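Local coordinates for protein AlyQ (Persicobacter sp. CCB-QB2, PDB 5XNR) that probably degrades alginate through its lyase domain, which it carries together with a CBM32 carbohydrate-binding module and a bound calcium ion, at residues Ala60-Gly65 with Ala97-Ser102; Arg212-Glu217 with Gly359-Ser364; Val235-Gln240 with Glu304-Val309. One frame throughout, in Å; residues are numbered along the deposited sequence.

Contact 1 of 3, residues Ala60-Gly65 with Ala97-Ser102; sequences AAWYNG and ALESYS
In the discoidin-like (F5/8 type C) beta-sandwich of the CBM32 module, A60 of strand 52-62 and E99 of strand 99-103 form an antiparallel hydrogen-bonded pair. E99 N donates to A60 O at 2.8 Å. A60 N returns the bond to E99 O at 3.1 Å. Beside the pair, A61 CB packs against L98 CD2 and the A97 carbonyl.

W62 and Y101 join by their polar atoms. W62 NE1 donates to Y101 OH at 3.1 Å, with the hydroxyl near the indole edge but 20° out of its plane. Y101 OH then donates to E99 OE2 at 2.6 Å, meeting the carboxylate from above its plane. E99 CG lies opposite the carbonyl carbon (chi1 -79°), and the extended chain brings the carboxylate to this hydroxyl. A60 CB sits at the edge of the Y101 ring, 4.0 Å from CE2. A water bridges E99 OE1 to G65 O, in the type II turn W62-G65. A phenylalanine in place of Y101 would probably leave W62 NE1 without this acceptor and E99 OE2 without this donor.

S92 N also donates to E99 OE2. Strand 123-133 bonds to A61 through T127, a calcium ligand, and E128. Strand 52-62 thus runs between 123-133 and 99-103 in its own sheet. From the other sheet, F72 meets both W62 and Y101, and Y87 meets Y101.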
loop_
_atom_site.group_PDB
_atom_site.type_symbol
_atom_site.label_atom_id
_atom_site.label_comp_id
_atom_site.label_asym_id
_atom_site.label_seq_id
_atom_site.Cartn_x
_atom_site.Cartn_y
_atom_site.Cartn_z
ATOM N N ALA A 60 20.484 -20.108 -0.014
ATOM C CA ALA A 60 21.166 -21.355 -0.298
ATOM C C ALA A 60 21.376 -22.120 1.003
ATOM O O ALA A 60 21.631 -21.500 2.033
ATOM C CB ALA A 60 22.489 -21.073 -0.966
ATOM N N ALA A 61 21.257 -23.446 0.956
ATOM C CA ALA A 61 21.702 -24.278 2.064
ATOM C C ALA A 61 22.843 -25.171 1.573
ATOM O O ALA A 61 22.792 -25.665 0.466
ATOM C CB ALA A 61 20.542 -25.071 2.591
ATOM N N TRP A 62 23.865 -25.362 2.399
ATOM C CA TRP A 62 25.131 -25.898 1.943
ATOM C C TRP A 62 25.325 -27.318 2.477
ATOM O O TRP A 62 24.922 -27.636 3.581
ATOM C CB TRP A 62 26.275 -24.968 2.375
ATOM C CG TRP A 62 26.178 -23.610 1.753
ATOM C CD1 TRP A 62 25.473 -22.545 2.229
ATOM C CD2 TRP A 62 26.744 -23.189 0.498
ATOM N NE1 TRP A 62 25.584 -21.482 1.376
ATOM C CE2 TRP A 62 26.352 -21.847 0.301
ATOM C CE3 TRP A 62 27.559 -23.798 -0.461
ATOM C CZ2 TRP A 62 26.728 -21.116 -0.818
ATOM C CZ3 TRP A 62 27.931 -23.074 -1.574
ATOM C CH2 TRP A 62 27.520 -21.754 -1.747
ATOM N N TYR A 63 25.943 -28.165 1.664
ATOM C CA TYR A 63 26.452 -29.427 2.151
ATOM C C TYR A 63 27.486 -29.148 3.246
ATOM O O TYR A 63 28.345 -28.276 3.067
ATOM C CB TYR A 63 27.079 -30.213 1.003
ATOM C CG TYR A 63 27.463 -31.633 1.330
ATOM C CD1 TYR A 63 26.527 -32.567 1.753
ATOM C CD2 TYR A 63 28.767 -32.056 1.169
ATOM C CE1 TYR A 63 26.887 -33.882 2.015
ATOM C CE2 TYR A 63 29.144 -33.362 1.426
ATOM C CZ TYR A 63 28.203 -34.277 1.845
ATOM O OH TYR A 63 28.622 -35.541 2.113
ATOM N N ASN A 64 27.386 -29.844 4.370
ATOM C CA ASN A 64 28.252 -29.578 5.506
ATOM C C ASN A 64 28.226 -28.078 5.861
ATOM O O ASN A 64 29.245 -27.488 6.174
ATOM C CB ASN A 64 29.691 -30.035 5.238
ATOM C CG ASN A 64 29.852 -31.541 5.120
ATOM O OD1 ASN A 64 29.121 -32.305 5.750
ATOM N ND2 ASN A 64 30.830 -31.976 4.336
ATOM N N GLY A 65 27.066 -27.457 5.827
ATOM C CA GLY A 65 26.947 -26.017 6.112
ATOM C C GLY A 65 27.283 -25.639 7.548
ATOM O O GLY A 65 27.559 -24.473 7.811
ATOM N N ALA A 97 20.689 -25.316 7.110
ATOM C CA ALA A 97 19.420 -24.765 6.507
ATOM C C ALA A 97 19.720 -23.632 5.517
ATOM O O ALA A 97 20.884 -23.388 5.207
ATOM C CB ALA A 97 18.490 -24.287 7.586
ATOM N N LEU A 98 18.674 -22.944 5.038
ATOM C CA LEU A 98 18.861 -21.863 4.078
ATOM C C LEU A 98 19.490 -20.644 4.765
ATOM O O LEU A 98 19.075 -20.260 5.868
ATOM C CB LEU A 98 17.522 -21.469 3.447
ATOM C CG LEU A 98 16.824 -22.534 2.609
ATOM C CD1 LEU A 98 15.335 -22.250 2.531
ATOM C CD2 LEU A 98 17.428 -22.630 1.209
ATOM N N GLU A 99 20.487 -20.051 4.087
ATOM C CA GLU A 99 21.041 -18.754 4.456
ATOM C C GLU A 99 20.555 -17.726 3.437
ATOM O O GLU A 99 20.432 -18.023 2.256
ATOM C CB GLU A 99 22.570 -18.751 4.450
ATOM C CG GLU A 99 23.229 -19.375 5.676
ATOM C CD GLU A 99 24.712 -19.655 5.461
ATOM O OE1 GLU A 99 25.155 -20.817 5.720
ATOM O OE2 GLU A 99 25.426 -18.718 4.992
ATOM N N SER A 100 20.316 -16.514 3.905
ATOM C CA SER A 100 19.769 -15.457 3.060
ATOM C C SER A 100 20.890 -14.533 2.562
ATOM O O SER A 100 21.672 -13.988 3.351
ATOM C CB SER A 100 18.676 -14.685 3.784
ATOM O OG SER A 100 17.465 -15.439 3.801
ATOM N N TYR A 101 20.953 -14.360 1.242
ATOM C CA TYR A 101 21.857 -13.386 0.642
ATOM C C TYR A 101 20.993 -12.383 -0.126
ATOM O O TYR A 101 20.256 -12.790 -1.041
ATOM C CB TYR A 101 22.935 -14.098 -0.182
ATOM C CG TYR A 101 23.530 -15.306 0.512
ATOM C CD1 TYR A 101 24.281 -15.178 1.671
ATOM C CD2 TYR A 101 23.336 -16.592 0.024
ATOM C CE1 TYR A 101 24.827 -16.281 2.312
ATOM C CE2 TYR A 101 23.871 -17.705 0.656
ATOM C CZ TYR A 101 24.635 -17.550 1.792
ATOM O OH TYR A 101 25.179 -18.633 2.412
ATOM N N SER A 102 21.041 -11.103 0.298
ATOM C CA SER A 102 20.153 -10.043 -0.246
ATOM C C SER A 102 20.964 -8.874 -0.842
ATOM O O SER A 102 22.035 -8.520 -0.368
ATOM C CB SER A 102 19.159 -9.582 0.807
ATOM O OG SER A 102 19.523 -10.049 2.106
HETATM O O HOH W 1 27.230 -22.672 5.825
#

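Contact 2 of 3, residues Arg212-Glu217 with Gly359-Ser364; sequences RSELRE and GNYTQS
R212 faces Y361 as a non-hydrogen-bonded antiparallel pair. Its guanidinium lies flat over one face of the tyrosine ring, planes 21° apart. R212 CZ is 3.8 Å from the Y361 ring centre, a cation-pi stack. R212 NH2 comes closest, 3.3 Å from Y361 CZ. Bends at chi2 (-124°) and chi3 (-62°) fold the arginine chain over the ring. Q363 NE2 sits over the opposite face, so the ring is sandwiched. That amide also donates to Y361 O at 3.1 Å.

S213 pairs with N360. N360 N donates to S213 O at 3.1 Å, while the return bond from S213 N is weak. S213 OG bonds to Y182 O beyond the pair.

E214 fixes the arginine. R212 NE, at 3.0 Å, and NH2, at 3.2 Å, both donate to E214 OE2, which lies in the guanidinium plane. This side-on salt bridge holds the guanidinium flat against Y361. E214 CB packs on N360 N and G359 CA. G359 sits where the chain turns its corner, at backbone angles that call for glycine.

RSELR and the end of YFKIGNYTQ match signature motifs of PL7 alginate lyases. As in those relatives, this strand pair probably lines the concave substrate cleft of the beta-jelly roll.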
loop_
_atom_site.group_PDB
_atom_site.type_symbol
_atom_site.label_atom_id
_atom_site.label_comp_id
_atom_site.label_asym_id
_atom_site.label_seq_id
_atom_site.Cartn_x
_atom_site.Cartn_y
_atom_site.Cartn_z
ATOM N N ARG A 212 -7.357 17.396 11.087
ATOM C CA ARG A 212 -7.475 16.925 9.712
ATOM C C ARG A 212 -6.272 17.340 8.858
ATOM O O ARG A 212 -5.745 18.417 8.974
ATOM C CB ARG A 212 -8.773 17.432 9.078
ATOM C CG ARG A 212 -8.816 18.920 8.761
ATOM C CD ARG A 212 -10.003 19.625 9.417
ATOM N NE ARG A 212 -11.313 19.150 8.987
ATOM C CZ ARG A 212 -12.419 19.163 9.737
ATOM N NH1 ARG A 212 -12.467 19.863 10.856
ATOM N NH2 ARG A 212 -13.462 18.438 9.382
ATOM N N SER A 213 -5.883 16.446 7.971
ATOM C CA SER A 213 -5.232 16.854 6.750
ATOM C C SER A 213 -6.072 16.360 5.567
ATOM O O SER A 213 -5.985 15.201 5.215
ATOM C CB SER A 213 -3.824 16.344 6.684
ATOM O OG SER A 213 -3.198 16.781 5.487
ATOM N N GLU A 214 -6.899 17.216 4.967
ATOM C CA GLU A 214 -7.918 16.704 4.016
ATOM C C GLU A 214 -8.387 17.775 3.019
ATOM O O GLU A 214 -8.373 18.972 3.317
ATOM C CB GLU A 214 -9.081 16.111 4.826
ATOM C CG GLU A 214 -10.122 17.101 5.300
ATOM C CD GLU A 214 -11.345 16.479 5.975
ATOM O OE1 GLU A 214 -11.754 15.331 5.609
ATOM O OE2 GLU A 214 -11.896 17.150 6.857
ATOM N N LEU A 215 -8.851 17.314 1.861
ATOM C CA LEU A 215 -9.308 18.184 0.740
ATOM C C LEU A 215 -10.801 18.504 0.863
ATOM O O LEU A 215 -11.568 17.639 1.192
ATOM C CB LEU A 215 -9.064 17.475 -0.592
ATOM C CG LEU A 215 -7.612 17.110 -0.892
ATOM C CD1 LEU A 215 -7.510 16.272 -2.168
ATOM C CD2 LEU A 215 -6.750 18.366 -0.997
ATOM N N ARG A 216 -11.194 19.750 0.594
ATOM C CA ARG A 216 -12.599 20.101 0.476
ATOM C C ARG A 216 -12.886 20.463 -0.996
ATOM O O ARG A 216 -12.175 21.244 -1.639
ATOM C CB ARG A 216 -12.925 21.229 1.461
ATOM C CG ARG A 216 -14.406 21.579 1.578
ATOM C CD ARG A 216 -14.783 22.951 1.034
ATOM N NE ARG A 216 -16.094 23.467 1.452
ATOM C CZ ARG A 216 -17.184 23.518 0.683
ATOM N NH1 ARG A 216 -17.218 22.992 -0.538
ATOM N NH2 ARG A 216 -18.252 24.118 1.153
ATOM N N GLU A 217 -13.931 19.882 -1.542
ATOM C CA GLU A 217 -14.306 20.128 -2.941
ATOM C C GLU A 217 -14.467 21.633 -3.211
ATOM O O GLU A 217 -14.941 22.375 -2.361
ATOM C CB GLU A 217 -15.604 19.393 -3.247
ATOM C CG GLU A 217 -15.862 19.256 -4.721
ATOM C CD GLU A 217 -17.087 18.428 -5.070
ATOM O OE1 GLU A 217 -17.771 17.897 -4.144
ATOM O OE2 GLU A 217 -17.341 18.315 -6.281
ATOM N N GLY A 359 -9.410 12.547 1.973
ATOM C CA GLY A 359 -8.190 12.626 2.736
ATOM C C GLY A 359 -8.363 12.032 4.120
ATOM O O GLY A 359 -8.972 10.964 4.275
ATOM N N ASN A 360 -7.891 12.771 5.121
ATOM C CA ASN A 360 -7.682 12.260 6.490
ATOM C C ASN A 360 -8.253 13.242 7.521
ATOM O O ASN A 360 -7.698 14.330 7.726
ATOM C CB ASN A 360 -6.192 12.009 6.731
ATOM C CG ASN A 360 -5.821 11.721 8.173
ATOM O OD1 ASN A 360 -6.667 11.810 9.078
ATOM N ND2 ASN A 360 -4.548 11.379 8.384
ATOM N N TYR A 361 -9.337 12.841 8.182
ATOM C CA TYR A 361 -9.857 13.575 9.360
ATOM C C TYR A 361 -9.732 12.689 10.605
ATOM O O TYR A 361 -10.585 11.843 10.830
ATOM C CB TYR A 361 -11.312 13.982 9.117
ATOM C CG TYR A 361 -11.989 14.817 10.183
ATOM C CD1 TYR A 361 -11.284 15.627 11.061
ATOM C CD2 TYR A 361 -13.376 14.866 10.247
ATOM C CE1 TYR A 361 -11.938 16.420 11.998
ATOM C CE2 TYR A 361 -14.043 15.663 11.167
ATOM C CZ TYR A 361 -13.327 16.442 12.055
ATOM O OH TYR A 361 -14.002 17.195 12.976
ATOM N N THR A 362 -8.682 12.873 11.402
ATOM C CA THR A 362 -8.392 11.947 12.495
ATOM C C THR A 362 -9.269 12.329 13.687
ATOM O O THR A 362 -9.244 13.494 14.137
ATOM C CB THR A 362 -6.895 11.935 12.819
ATOM O OG1 THR A 362 -6.225 11.457 11.654
ATOM C CG2 THR A 362 -6.535 11.072 14.011
ATOM N N GLN A 363 -10.036 11.373 14.209
ATOM C CA GLN A 363 -10.934 11.687 15.312
ATOM C C GLN A 363 -10.202 11.536 16.660
ATOM O O GLN A 363 -10.672 10.813 17.536
ATOM C CB GLN A 363 -12.169 10.788 15.251
ATOM C CG GLN A 363 -12.902 10.829 13.916
ATOM C CD GLN A 363 -13.448 12.197 13.598
ATOM O OE1 GLN A 363 -14.475 12.620 14.137
ATOM N NE2 GLN A 363 -12.764 12.887 12.697
ATOM N N SER A 364 -9.055 12.201 16.848
ATOM C CA SER A 364 -8.425 12.254 18.179
ATOM C C SER A 364 -7.754 13.615 18.384
ATOM O O SER A 364 -7.753 14.447 17.475
ATOM C CB SER A 364 -7.457 11.118 18.401
ATOM O OG SER A 364 -7.142 11.016 19.786
#

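Contact 3 of 3, residues Val235-Gln240 with Glu304-Val309; sequences VVYVKQ and EVIFEV
Y237 OH donates to E304 OE2 at 2.7 Å, meeting the anti side of the carboxylate. The carboxylate oxygen lies at the ring edge, the two planes 84° apart. Y237 CG stands anti to the backbone N (chi1 158°), laying the ring along the sheet toward E304. I306 CG1 touches the same ring at its edge, 3.8 Å from Y237 CD1. V235 CG1 continues this face against I306 CG2.

On the other face V236 CG1 meets F307 CB at 3.8 Å, and V238 CB meets V305 CG1 at 3.9 Å.

Four backbone bonds set the register of strands 233-244 and 302-310, antiparallel neighbours in a seven-strand lyase sheet. V236 N donates to F307 O and V238 N to V305 O, both at 2.9 Å, and both bonds are returned.

Farther out, F388 of strand 379-392, next to 233-244, stacks on Y237. Helix 324-330 packs on I306 and Y237, while T255 touches V236, V238 and V305.

E304 is buried but well supplied with donors. L324 N bonds to OE1, and A325 N joins Y237 OH at OE2. The amides at the start of that helix would probably favour a charged carboxylate, aided by the tyrosine hydroxyl.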
loop_
_atom_site.group_PDB
_atom_site.type_symbol
_atom_site.label_atom_id
_atom_site.label_comp_id
_atom_site.label_asym_id
_atom_site.label_seq_id
_atom_site.Cartn_x
_atom_site.Cartn_y
_atom_site.Cartn_z
ATOM N N VAL A 235 -20.811 11.492 -7.802
ATOM C CA VAL A 235 -19.968 10.367 -7.519
ATOM C C VAL A 235 -18.636 10.848 -6.945
ATOM O O VAL A 235 -18.082 11.827 -7.415
ATOM C CB VAL A 235 -19.750 9.563 -8.808
ATOM C CG1 VAL A 235 -18.984 8.278 -8.575
ATOM C CG2 VAL A 235 -21.082 9.288 -9.483
ATOM N N VAL A 236 -18.138 10.143 -5.935
ATOM C CA VAL A 236 -16.715 10.224 -5.563
ATOM C C VAL A 236 -16.151 8.801 -5.553
ATOM O O VAL A 236 -16.729 7.919 -4.942
ATOM C CB VAL A 236 -16.469 10.927 -4.211
ATOM C CG1 VAL A 236 -17.175 10.256 -3.046
ATOM C CG2 VAL A 236 -14.990 11.040 -3.911
ATOM N N TYR A 237 -15.024 8.622 -6.230
ATOM C CA TYR A 237 -14.257 7.412 -6.185
ATOM C C TYR A 237 -12.894 7.725 -5.585
ATOM O O TYR A 237 -12.292 8.748 -5.943
ATOM C CB TYR A 237 -14.073 6.829 -7.584
ATOM C CG TYR A 237 -12.906 5.888 -7.742
ATOM C CD1 TYR A 237 -13.048 4.532 -7.560
ATOM C CD2 TYR A 237 -11.658 6.360 -8.109
ATOM C CE1 TYR A 237 -11.975 3.665 -7.725
ATOM C CE2 TYR A 237 -10.567 5.517 -8.267
ATOM C CZ TYR A 237 -10.730 4.156 -8.080
ATOM O OH TYR A 237 -9.685 3.317 -8.266
ATOM N N VAL A 238 -12.431 6.844 -4.689
ATOM C CA VAL A 238 -11.113 7.000 -4.084
ATOM C C VAL A 238 -10.442 5.630 -4.021
ATOM O O VAL A 238 -11.030 4.708 -3.531
ATOM C CB VAL A 238 -11.184 7.607 -2.668
ATOM C CG1 VAL A 238 -9.791 7.825 -2.096
ATOM C CG2 VAL A 238 -11.992 8.894 -2.618
ATOM N N LYS A 239 -9.188 5.546 -4.449
ATOM C CA LYS A 239 -8.308 4.408 -4.165
ATOM C C LYS A 239 -7.282 4.839 -3.127
ATOM O O LYS A 239 -6.481 5.721 -3.401
ATOM C CB LYS A 239 -7.545 3.930 -5.407
ATOM C CG LYS A 239 -6.495 2.851 -5.147
ATOM C CD LYS A 239 -5.666 2.462 -6.366
ATOM C CE LYS A 239 -6.096 1.165 -7.012
ATOM N NZ LYS A 239 -5.305 0.878 -8.239
ATOM N N GLN A 240 -7.285 4.178 -1.976
ATOM C CA GLN A 240 -6.509 4.641 -0.840
ATOM C C GLN A 240 -6.212 3.496 0.130
ATOM O O GLN A 240 -6.822 2.426 0.062
ATOM C CB GLN A 240 -7.314 5.681 -0.072
ATOM C CG GLN A 240 -8.580 5.145 0.596
ATOM C CD GLN A 240 -9.434 6.263 1.154
ATOM O OE1 GLN A 240 -9.078 7.435 1.110
ATOM N NE2 GLN A 240 -10.595 5.908 1.661
ATOM N N GLU A 304 -10.608 0.424 -2.670
ATOM C CA GLU A 304 -11.337 1.377 -3.516
ATOM C C GLU A 304 -12.747 1.557 -2.946
ATOM O O GLU A 304 -13.365 0.600 -2.482
ATOM C CB GLU A 304 -11.448 0.886 -4.962
ATOM C CG GLU A 304 -10.120 0.678 -5.667
ATOM C CD GLU A 304 -10.286 -0.021 -6.997
ATOM O OE1 GLU A 304 -10.303 -1.266 -6.998
ATOM O OE2 GLU A 304 -10.447 0.694 -8.025
ATOM N N VAL A 305 -13.242 2.783 -2.996
ATOM C CA VAL A 305 -14.554 3.117 -2.462
ATOM C C VAL A 305 -15.228 4.100 -3.419
ATOM O O VAL A 305 -14.561 4.950 -3.980
ATOM C CB VAL A 305 -14.447 3.721 -1.055
ATOM C CG1 VAL A 305 -13.566 4.954 -1.035
ATOM C CG2 VAL A 305 -15.815 4.029 -0.476
ATOM N N ILE A 306 -16.536 3.943 -3.595
ATOM C CA ILE A 306 -17.388 4.912 -4.289
ATOM C C ILE A 306 -18.580 5.277 -3.394
ATOM O O ILE A 306 -19.241 4.394 -2.852
ATOM C CB ILE A 306 -17.854 4.338 -5.632
ATOM C CG1 ILE A 306 -16.670 4.146 -6.580
ATOM C CG2 ILE A 306 -18.949 5.198 -6.233
ATOM C CD1 ILE A 306 -16.956 3.217 -7.732
ATOM N N PHE A 307 -18.811 6.569 -3.182
ATOM C CA PHE A 307 -20.129 7.035 -2.814
ATOM C C PHE A 307 -20.783 7.568 -4.087
ATOM O O PHE A 307 -20.141 8.305 -4.843
ATOM C CB PHE A 307 -20.089 8.134 -1.756
ATOM C CG PHE A 307 -19.302 7.863 -0.500
ATOM C CD1 PHE A 307 -18.904 6.588 -0.136
ATOM C CD2 PHE A 307 -19.050 8.897 0.387
ATOM C CE1 PHE A 307 -18.189 6.372 1.031
ATOM C CE2 PHE A 307 -18.365 8.679 1.576
ATOM C CZ PHE A 307 -17.923 7.417 1.892
ATOM N N GLU A 308 -22.032 7.176 -4.332
ATOM C CA GLU A 308 -22.785 7.513 -5.560
ATOM C C GLU A 308 -24.164 7.996 -5.118
ATOM O O GLU A 308 -24.862 7.246 -4.465
ATOM C CB GLU A 308 -22.892 6.274 -6.451
ATOM C CG GLU A 308 -23.645 6.430 -7.768
ATOM C CD GLU A 308 -23.685 5.145 -8.593
ATOM O OE1 GLU A 308 -24.181 4.133 -8.063
ATOM O OE2 GLU A 308 -23.188 5.135 -9.737
ATOM N N VAL A 309 -24.522 9.243 -5.407
ATOM C CA VAL A 309 -25.821 9.750 -5.015
ATOM C C VAL A 309 -26.639 9.992 -6.286
ATOM O O VAL A 309 -26.178 10.660 -7.206
ATOM C CB VAL A 309 -25.705 11.028 -4.170
ATOM C CG1 VAL A 309 -27.075 11.497 -3.705
ATOM C CG2 VAL A 309 -24.757 10.852 -2.985
#

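Overall arrangement
From the N terminus, the chain first builds the CBM32 module. There contact 1 closes a loop of 31 residues and joins strand 52-62 to strand 99-103. It is complete before contact 2 opens, and its centre lies about 49 Å and 48 Å from those of contacts 2 and 3. Contact 2 opens next on strand 211-217 and closes only at 359-364, after 141 intervening residues. Contact 3 is nested inside that loop and pairs strand 233-244 with 302-310. Contacts 2 and 3 belong to different sheets of the lyase domain. Their centres are about 16 Å apart and their nearest atoms about 5 Å, without touching. No two contacts cross along the chain.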